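Local coordinates for protein papain-like cysteine protease (Porcine reproductive and respiratory syndrome virus, PDB 3MTV) that probably acts as a papain-like cysteine protease that releases itself from the viral polyprotein, is a metal-dependent nuclease, and probably dampens host interferon signalling, at residues A[48-51]-A[52-55]; A[54-57]-A[58-61]; A[160-163]-A[164-167]. All blocks are in the same frame, centred on the assembly; numbering follows the deposited sequence.

Contact 1: A[48-51]-A[52-55]; sequences SFPP and HHVV
Where the chain leaves helix 39-48, P50 to H53 fold into a type II beta turn, closed by a weak backbone bond from H53 N to P50 O at 3.3 Å, with H52 in the third position at positive phi (90°). The two prolines each lend a ring carbon to a histidine. CG of P50 lies over a face of the H53 imidazole, 3.8 Å from the ring centroid, and the two side chains cross nearly at right angles. P51 CB sits over one face of the H52 ring, displaced toward its rim. H53 carries the CH-pi contact and a polar one together: its ND1 donates to P51 O at 3.0 Å, with the acceptor almost in the imidazole plane while the nitrogen stands above the carbonyl plane. P50 O is a weaker second acceptor for the same ND1. NE2, at the far side of that ring, bonds to S155, which should fix the ring's rotation. The H52 imidazole instead bonds through ND1 to Y13 OH and through NE2 to R24 O, both of the second subunit. Beyond the turn, V55 sends CG1 over the centre of the F49 ring, 4.2 Å from the centroid. This is a proline-rich type II turn leading from a helix into strand 54-56, outermost within this chain in the N-terminal antiparallel sheet, and at H52 it forms part of the subunit interface.

Contact 2: A[54-57]-A[58-61]; sequences VVDM and SKFT
D56 and K59 approach at a slant across the tight bend that ends strand 54-56, while S58 comes in on the same carboxylate. With CG anti to the backbone N (chi1 174°), the D56 carboxylate swings forward over the bend. Its OD1 accepts from S58 twice: from the hydroxyl OG, at 2.5 Å, and from the backbone N at 3.0 Å, the latter approaching on the anti side of the carboxylate and somewhat out of its plane. OD2 faces K59 NZ at 3.4 Å, a weak salt bridge reached by a lysine chain that bends at chi2 and chi4. The backbone follows suit, K59 N donating to D56 O at 2.8 Å. That carbonyl oxygen also lies in the plane of the F60 ring, at its edge, 3.7 Å from CD1. F60 turns inward, its CE1 4.3 Å from V55 CB, and meets F49 edge to face; M57 packs on V41, R44 and L45 of helix 39-48. An aspartate side chain accepting the backbone N-H two residues on is the hallmark of an Asx turn, here directly after strand 54-56, with the polar groups on one side and F60 turned into the domain.

Contact 3: A[160-163]-A[164-167]; sequences LKLV and EEPS
E165 folds its side chain back across L162, the two crossing at a slant, and lays its carboxylate against the leucine's branch and backbone. OE1 takes the N-H of L162 at 2.5 Å in an almost straight bond (167°), met nearly head-on at the oxygen. The same oxygen lies 3.2 Å from L162 CG, and the carboxyl carbon CD is 3.4 Å from L162 CD1, so the leucine branch lies alongside the carboxylate. E165 CG is anti to its carbonyl carbon (chi1 -55°) and the chain runs extended beyond it, which carries the carboxylate from the far side of the turn to the strand. The other oxygen, OE2, forms a salt bridge with R93. With one oxygen on a backbone N-H and the other on an arginine, the carboxylate is gripped at both ends, and the positive partner would be expected to stabilise its charge. The backbone adds a second bond: E165 N donates to L162 O at 2.9 Å, from well above the carbonyl plane, completing a type I beta turn from L162 to E165. This turn ends strand 158-162, outermost within this chain in the five-stranded antiparallel sheet of the papain-like protease domain, just after H159, probably a catalytic residue. E164 lies beside L162, pointing the same way, with OE2 3.5 Å from L162 CB. K161 leans over the chain beyond the turn: its CE comes to 3.1 Å from E165 O and 3.3 Å from S167 OG. That hydroxyl bonds to Q148 on strand 145-150, the neighbour of strand 158-162, while the K161 side chain also touches V146 of the same strand.

Contacts 1 and 2 run directly into each other, sharing V54 and V55 on strand 54-56, with centres about 10 Å apart. One leads from helix 39-48 into this strand, outermost within the chain in the N-terminal four-stranded sheet, the other leads out of it, and they touch through F49 and F60. Contact 3 comes a hundred residues later, at the end of strand 158-162 in the five-stranded sheet of the protease domain. Its centre is about 22 Å from that of contact 1 and 19 Å from that of contact 2, and it touches neither. The principle is that local turns bound the strands of both sheets, while H53, through S155, links the first turn to the protease side.

Contact 1: A[48-51]-A[52-55]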
loop_
_atom_site.group_PDB
_atom_site.type_symbol
_atom_site.label_atom_id
_atom_site.label_comp_id
_atom_site.label_asym_id
_atom_site.label_seq_id
_atom_site.Cartn_x
_atom_site.Cartn_y
_atom_site.Cartn_z
ATOM N N SER A 48 10.027 -12.248 1.524
ATOM C CA SER A 48 11.281 -11.674 1.938
ATOM C C SER A 48 11.383 -10.183 2.325
ATOM O O SER A 48 12.275 -9.764 3.056
ATOM C CB SER A 48 12.389 -12.182 1.016
ATOM O OG SER A 48 11.927 -12.079 -0.268
ATOM N N PHE A 49 10.434 -9.356 1.929
ATOM C CA PHE A 49 10.504 -7.921 2.313
ATOM C C PHE A 49 9.518 -7.400 3.312
ATOM O O PHE A 49 8.657 -8.129 3.766
ATOM C CB PHE A 49 10.402 -7.086 1.106
ATOM C CG PHE A 49 11.412 -7.404 0.128
ATOM C CD1 PHE A 49 11.197 -8.375 -0.813
ATOM C CD2 PHE A 49 12.630 -6.785 0.176
ATOM C CE1 PHE A 49 12.173 -8.699 -1.734
ATOM C CE2 PHE A 49 13.611 -7.090 -0.776
ATOM C CZ PHE A 49 13.354 -8.042 -1.744
ATOM N N PRO A 50 9.712 -6.164 3.772
ATOM C CA PRO A 50 8.616 -5.773 4.662
ATOM C C PRO A 50 7.557 -4.939 3.883
ATOM O O PRO A 50 7.898 -4.289 2.859
ATOM C CB PRO A 50 9.365 -4.901 5.678
ATOM C CG PRO A 50 10.500 -4.229 4.813
ATOM C CD PRO A 50 10.912 -5.261 3.878
ATOM N N PRO A 51 6.333 -4.824 4.421
ATOM C CA PRO A 51 5.220 -4.170 3.756
ATOM C C PRO A 51 5.610 -2.774 3.393
ATOM O O PRO A 51 6.388 -2.258 4.057
ATOM C CB PRO A 51 4.224 -4.116 4.829
ATOM C CG PRO A 51 4.747 -4.831 6.053
ATOM C CD PRO A 51 6.158 -4.786 5.873
ATOM N N HIS A 52 5.220 -2.251 2.256
ATOM C CA HIS A 52 5.111 -0.814 2.069
ATOM C C HIS A 52 6.388 -0.382 1.594
ATOM O O HIS A 52 6.579 0.842 1.315
ATOM C CB HIS A 52 4.744 0.002 3.353
ATOM C CG HIS A 52 3.484 -0.449 4.094
ATOM N ND1 HIS A 52 2.211 -0.482 3.524
ATOM C CD2 HIS A 52 3.314 -0.853 5.383
ATOM C CE1 HIS A 52 1.343 -0.913 4.433
ATOM N NE2 HIS A 52 1.981 -1.117 5.587
ATOM N N HIS A 53 7.291 -1.352 1.438
ATOM C CA HIS A 53 8.421 -0.949 0.614
ATOM C C HIS A 53 8.351 -1.468 -0.766
ATOM O O HIS A 53 7.954 -2.600 -0.961
ATOM C CB HIS A 53 9.777 -1.279 1.173
ATOM C CG HIS A 53 9.986 -0.867 2.594
ATOM N ND1 HIS A 53 9.156 -1.268 3.622
ATOM C CD2 HIS A 53 10.958 -0.106 3.155
ATOM C CE1 HIS A 53 9.616 -0.774 4.751
ATOM N NE2 HIS A 53 10.706 -0.082 4.491
ATOM N N VAL A 54 8.778 -0.604 -1.677
ATOM C CA VAL A 54 8.814 -0.796 -3.099
ATOM C C VAL A 54 10.186 -1.307 -3.569
ATOM O O VAL A 54 11.261 -0.826 -3.140
ATOM C CB VAL A 54 8.483 0.590 -3.706
ATOM C CG1 VAL A 54 9.327 0.922 -4.826
ATOM C CG2 VAL A 54 6.941 0.650 -4.081
ATOM N N VAL A 55 10.163 -2.256 -4.493
ATOM C CA VAL A 55 11.376 -2.955 -4.981
ATOM C C VAL A 55 11.396 -3.270 -6.489
ATOM O O VAL A 55 10.380 -3.624 -7.040
ATOM C CB VAL A 55 11.548 -4.340 -4.276
ATOM C CG1 VAL A 55 11.303 -4.264 -2.851
ATOM C CG2 VAL A 55 10.565 -5.289 -4.739
#

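Contact 2: A[54-57]-A[58-61]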
loop_
_atom_site.group_PDB
_atom_site.type_symbol
_atom_site.label_atom_id
_atom_site.label_comp_id
_atom_site.label_asym_id
_atom_site.label_seq_id
_atom_site.Cartn_x
_atom_site.Cartn_y
_atom_site.Cartn_z
ATOM N N VAL A 54 8.778 -0.604 -1.677
ATOM C CA VAL A 54 8.814 -0.796 -3.099
ATOM C C VAL A 54 10.186 -1.307 -3.569
ATOM O O VAL A 54 11.261 -0.826 -3.140
ATOM C CB VAL A 54 8.483 0.590 -3.706
ATOM C CG1 VAL A 54 9.327 0.922 -4.826
ATOM C CG2 VAL A 54 6.941 0.650 -4.081
ATOM N N VAL A 55 10.163 -2.256 -4.493
ATOM C CA VAL A 55 11.376 -2.955 -4.981
ATOM C C VAL A 55 11.396 -3.270 -6.489
ATOM O O VAL A 55 10.380 -3.624 -7.040
ATOM C CB VAL A 55 11.548 -4.340 -4.276
ATOM C CG1 VAL A 55 11.303 -4.264 -2.851
ATOM C CG2 VAL A 55 10.565 -5.289 -4.739
ATOM N N ASP A 56 12.547 -3.183 -7.160
ATOM C CA ASP A 56 12.635 -3.642 -8.532
ATOM C C ASP A 56 13.102 -5.131 -8.501
ATOM O O ASP A 56 14.282 -5.364 -8.369
ATOM C CB ASP A 56 13.602 -2.757 -9.297
ATOM C CG ASP A 56 13.847 -3.294 -10.720
ATOM O OD1 ASP A 56 13.558 -4.538 -10.914
ATOM O OD2 ASP A 56 14.303 -2.504 -11.620
ATOM N N MET A 57 12.224 -6.136 -8.581
ATOM C CA MET A 57 12.641 -7.472 -8.151
ATOM C C MET A 57 13.689 -8.132 -9.088
ATOM O O MET A 57 14.178 -9.265 -8.860
ATOM C CB MET A 57 11.466 -8.415 -7.948
ATOM C CG MET A 57 10.557 -8.001 -6.993
ATOM S SD MET A 57 10.429 -9.089 -5.517
ATOM C CE MET A 57 9.465 -10.565 -5.954
ATOM N N SER A 58 14.000 -7.427 -10.162
ATOM C CA SER A 58 15.097 -7.825 -11.039
ATOM C C SER A 58 16.438 -7.598 -10.331
ATOM O O SER A 58 17.363 -8.405 -10.443
ATOM C CB SER A 58 15.093 -6.932 -12.277
ATOM O OG SER A 58 15.549 -5.612 -11.942
ATOM N N LYS A 59 16.554 -6.482 -9.617
ATOM C CA LYS A 59 17.777 -6.162 -8.923
ATOM C C LYS A 59 18.195 -7.137 -7.820
ATOM O O LYS A 59 19.247 -6.984 -7.254
ATOM C CB LYS A 59 17.698 -4.761 -8.384
ATOM C CG LYS A 59 17.563 -3.758 -9.480
ATOM C CD LYS A 59 17.870 -4.387 -10.859
ATOM C CE LYS A 59 17.638 -3.291 -11.901
ATOM N NZ LYS A 59 17.657 -1.909 -11.205
ATOM N N PHE A 60 17.391 -8.135 -7.533
ATOM C CA PHE A 60 17.660 -9.053 -6.428
ATOM C C PHE A 60 17.809 -10.472 -6.903
ATOM O O PHE A 60 17.360 -10.751 -7.995
ATOM C CB PHE A 60 16.464 -9.100 -5.459
ATOM C CG PHE A 60 16.283 -7.836 -4.644
ATOM C CD1 PHE A 60 15.824 -6.658 -5.237
ATOM C CD2 PHE A 60 16.562 -7.823 -3.297
ATOM C CE1 PHE A 60 15.649 -5.503 -4.492
ATOM C CE2 PHE A 60 16.381 -6.699 -2.576
ATOM C CZ PHE A 60 15.924 -5.543 -3.167
ATOM N N THR A 61 18.326 -11.400 -6.085
ATOM C CA THR A 61 18.487 -12.685 -6.653
ATOM C C THR A 61 17.896 -13.733 -5.692
ATOM O O THR A 61 18.032 -13.588 -4.532
ATOM C CB THR A 61 19.969 -12.816 -7.270
ATOM O OG1 THR A 61 20.873 -13.089 -6.241
ATOM C CG2 THR A 61 20.567 -11.456 -8.151
#

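Contact 3: A[160-163]-A[164-167]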
loop_
_atom_site.group_PDB
_atom_site.type_symbol
_atom_site.label_atom_id
_atom_site.label_comp_id
_atom_site.label_asym_id
_atom_site.label_seq_id
_atom_site.Cartn_x
_atom_site.Cartn_y
_atom_site.Cartn_z
ATOM N N LEU A 160 24.652 1.753 7.220
ATOM C CA LEU A 160 25.655 2.591 6.653
ATOM C C LEU A 160 26.855 1.791 6.087
ATOM O O LEU A 160 26.994 0.581 6.299
ATOM C CB LEU A 160 26.028 3.664 7.637
ATOM C CG LEU A 160 26.390 2.784 8.834
ATOM C CD1 LEU A 160 27.852 2.432 8.691
ATOM C CD2 LEU A 160 26.220 3.446 10.162
ATOM N N LYS A 161 27.693 2.484 5.336
ATOM C CA LYS A 161 28.704 1.842 4.560
ATOM C C LYS A 161 29.588 3.003 4.215
ATOM O O LYS A 161 29.156 4.173 4.354
ATOM C CB LYS A 161 28.080 1.208 3.316
ATOM C CG LYS A 161 27.846 2.149 2.119
ATOM C CD LYS A 161 27.336 1.372 0.849
ATOM C CE LYS A 161 27.580 2.113 -0.540
ATOM N NZ LYS A 161 27.740 3.633 -0.583
ATOM N N LEU A 162 30.811 2.712 3.785
ATOM C CA LEU A 162 31.671 3.802 3.405
ATOM C C LEU A 162 31.371 4.208 1.999
ATOM O O LEU A 162 30.903 3.379 1.185
ATOM C CB LEU A 162 33.099 3.380 3.425
ATOM C CG LEU A 162 33.528 2.594 4.617
ATOM C CD1 LEU A 162 34.506 1.534 4.195
ATOM C CD2 LEU A 162 34.143 3.634 5.455
ATOM N N VAL A 163 31.747 5.462 1.714
ATOM C CA VAL A 163 31.405 6.185 0.473
ATOM C C VAL A 163 31.789 5.386 -0.754
ATOM O O VAL A 163 31.054 5.310 -1.749
ATOM C CB VAL A 163 32.012 7.632 0.431
ATOM C CG1 VAL A 163 30.993 8.597 0.827
ATOM C CG2 VAL A 163 33.293 7.786 1.352
ATOM N N GLU A 164 32.896 4.702 -0.611
ATOM C CA GLU A 164 33.493 3.976 -1.697
ATOM C C GLU A 164 33.078 2.523 -1.831
ATOM O O GLU A 164 33.308 1.908 -2.876
ATOM C CB GLU A 164 34.968 4.045 -1.471
ATOM C CG GLU A 164 35.236 4.734 -0.166
ATOM C CD GLU A 164 36.227 3.948 0.699
ATOM O OE1 GLU A 164 36.995 3.125 0.131
ATOM O OE2 GLU A 164 36.226 4.163 1.944
ATOM N N GLU A 165 32.477 1.945 -0.808
ATOM C CA GLU A 165 31.895 0.621 -1.045
ATOM C C GLU A 165 30.678 0.723 -1.931
ATOM O O GLU A 165 30.147 1.801 -2.205
ATOM C CB GLU A 165 31.517 -0.098 0.244
ATOM C CG GLU A 165 32.674 -0.187 1.162
ATOM C CD GLU A 165 32.309 -0.470 2.600
ATOM O OE1 GLU A 165 31.638 0.376 3.289
ATOM O OE2 GLU A 165 32.748 -1.554 3.041
ATOM N N PRO A 166 30.227 -0.416 -2.382
ATOM C CA PRO A 166 29.088 -0.569 -3.293
ATOM C C PRO A 166 27.773 -0.754 -2.537
ATOM O O PRO A 166 27.791 -1.670 -1.667
ATOM C CB PRO A 166 29.398 -1.923 -3.989
ATOM C CG PRO A 166 30.647 -2.526 -3.233
ATOM C CD PRO A 166 30.822 -1.710 -1.999
ATOM N N SER A 167 26.699 -0.017 -2.888
ATOM C CA SER A 167 25.388 -0.135 -2.201
ATOM C C SER A 167 24.816 -1.553 -2.275
ATOM O O SER A 167 24.978 -2.283 -3.283
ATOM C CB SER A 167 24.393 0.917 -2.663
ATOM O OG SER A 167 24.880 2.257 -2.386
#